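Local structure of putative lipoprotein (4GBS) at residues V77-G81 with G82-E86. The protein is a putative lipoprotein of the HmuY family and, like its relatives, probably binds heme at the bacterial cell surface. Numbering follows the deposited sequence.
Sequences VKTNG and GEVLE
A short turn carries the chain from strand 76-79, at the edge of a four-stranded antiparallel sheet, into strand 83-86 of the nine-stranded sheet, and the T79 side chain meets the backbone of G82. T79 OG1 lies 3.0 Å from G82 N. The amide gives it a weak hydrogen bond, bent to 129° at the hydrogen. A chi1 of 73° sets this hydroxyl between the backbone N and the carbonyl carbon, which places OG1 within bonding distance of the G82 amide. D109 from strand 107-112 is the stronger polar partner of the same hydroxyl, so the hydroxyl ties the end of strand 76-79 to the larger sheet. G81 has a positive phi of 69°, a value that suits glycine. G82 CA lies 3.3 Å from T79 OG1. T79 CG2 and V84 CG2 touch at 4.0 Å, an apolar contact between side chains set at a slant. L165 of strand 163-166 packs against both residues. Beyond the turn, E83 forms a salt bridge with R166 of that strand. The two strands do not pair as a hairpin. The arrangement is a glycine-containing link between two antiparallel sheets in the all-beta HmuY fold.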
loop_
_atom_site.group_PDB
_atom_site.type_symbol
_atom_site.label_atom_id
_atom_site.label_comp_id
_atom_site.label_asym_id
_atom_site.label_seq_id
_atom_site.Cartn_x
_atom_site.Cartn_y
_atom_site.Cartn_z
ATOM N N VAL A 77 -1.630 -2.140 -4.413
ATOM C CA VAL A 77 -2.447 -1.901 -3.233
ATOM C C VAL A 77 -3.916 -2.170 -3.565
ATOM O O VAL A 77 -4.392 -1.794 -4.636
ATOM C CB VAL A 77 -2.256 -0.441 -2.685
ATOM C CG1 VAL A 77 -3.141 -0.175 -1.463
ATOM C CG2 VAL A 77 -0.799 -0.137 -2.360
ATOM N N LYS A 78 -4.623 -2.804 -2.636
ATOM C CA LYS A 78 -6.072 -2.954 -2.688
ATOM C C LYS A 78 -6.598 -2.492 -1.334
ATOM O O LYS A 78 -5.864 -2.526 -0.336
ATOM C CB LYS A 78 -6.566 -4.365 -3.080
ATOM C CG LYS A 78 -6.394 -5.447 -2.039
ATOM C CD LYS A 78 -7.143 -6.701 -2.473
ATOM C CE LYS A 78 -6.995 -7.796 -1.449
ATOM N NZ LYS A 78 -7.776 -8.994 -1.842
ATOM N N THR A 79 -7.838 -2.009 -1.306
ATOM C CA THR A 79 -8.432 -1.544 -0.061
ATOM C C THR A 79 -9.626 -2.439 0.241
ATOM O O THR A 79 -10.025 -3.251 -0.595
ATOM C CB THR A 79 -8.799 -0.043 -0.135
ATOM O OG1 THR A 79 -9.936 0.125 -0.969
ATOM C CG2 THR A 79 -7.641 0.837 -0.629
ATOM N N ASN A 80 -10.168 -2.323 1.448
ATOM C CA ASN A 80 -11.325 -3.115 1.838
ATOM C C ASN A 80 -12.558 -2.237 1.772
ATOM O O ASN A 80 -13.002 -1.739 2.803
ATOM C CB ASN A 80 -11.102 -3.694 3.241
ATOM C CG ASN A 80 -12.136 -4.692 3.637
ATOM O OD1 ASN A 80 -12.903 -5.198 2.804
ATOM N ND2 ASN A 80 -12.130 -5.048 4.906
ATOM N N GLY A 81 -13.057 -1.988 0.559
ATOM C CA GLY A 81 -14.179 -1.074 0.342
ATOM C C GLY A 81 -13.816 0.384 0.601
ATOM O O GLY A 81 -14.684 1.202 0.896
ATOM N N GLY A 82 -12.530 0.702 0.514
ATOM C CA GLY A 82 -12.006 2.041 0.763
ATOM C C GLY A 82 -11.922 2.894 -0.484
ATOM O O GLY A 82 -12.258 2.437 -1.582
ATOM N N GLU A 83 -11.529 4.153 -0.313
ATOM C CA GLU A 83 -11.352 5.100 -1.410
ATOM C C GLU A 83 -10.147 5.983 -1.077
ATOM O O GLU A 83 -9.905 6.318 0.088
ATOM C CB GLU A 83 -12.617 5.911 -1.731
ATOM C CG GLU A 83 -13.253 6.650 -0.565
ATOM C CD GLU A 83 -14.536 7.388 -0.896
ATOM O OE1 GLU A 83 -15.114 7.153 -1.984
ATOM O OE2 GLU A 83 -14.980 8.187 -0.040
ATOM N N VAL A 84 -9.323 6.246 -2.095
ATOM C CA VAL A 84 -8.065 6.946 -1.903
ATOM C C VAL A 84 -7.994 8.224 -2.738
ATOM O O VAL A 84 -8.457 8.261 -3.874
ATOM C CB VAL A 84 -6.897 5.995 -2.272
ATOM C CG1 VAL A 84 -5.541 6.671 -2.093
ATOM C CG2 VAL A 84 -6.965 4.701 -1.467
ATOM N N LEU A 85 -7.357 9.251 -2.165
ATOM C CA LEU A 85 -7.046 10.513 -2.815
ATOM C C LEU A 85 -5.538 10.767 -2.738
ATOM O O LEU A 85 -4.966 10.735 -1.648
ATOM C CB LEU A 85 -7.838 11.693 -2.196
ATOM C CG LEU A 85 -7.488 13.121 -2.693
ATOM C CD1 LEU A 85 -7.691 13.274 -4.211
ATOM C CD2 LEU A 85 -8.285 14.171 -1.945
ATOM N N GLU A 86 -4.902 11.009 -3.896
ATOM C CA GLU A 86 -3.498 11.395 -3.985
ATOM C C GLU A 86 -3.425 12.913 -3.793
ATOM O O GLU A 86 -3.902 13.667 -4.655
ATOM C CB GLU A 86 -2.875 10.946 -5.320
ATOM C CG GLU A 86 -1.407 11.337 -5.450
ATOM C CD GLU A 86 -0.755 11.075 -6.791
ATOM O OE1 GLU A 86 -1.154 11.734 -7.778
ATOM O OE2 GLU A 86 0.222 10.289 -6.833
#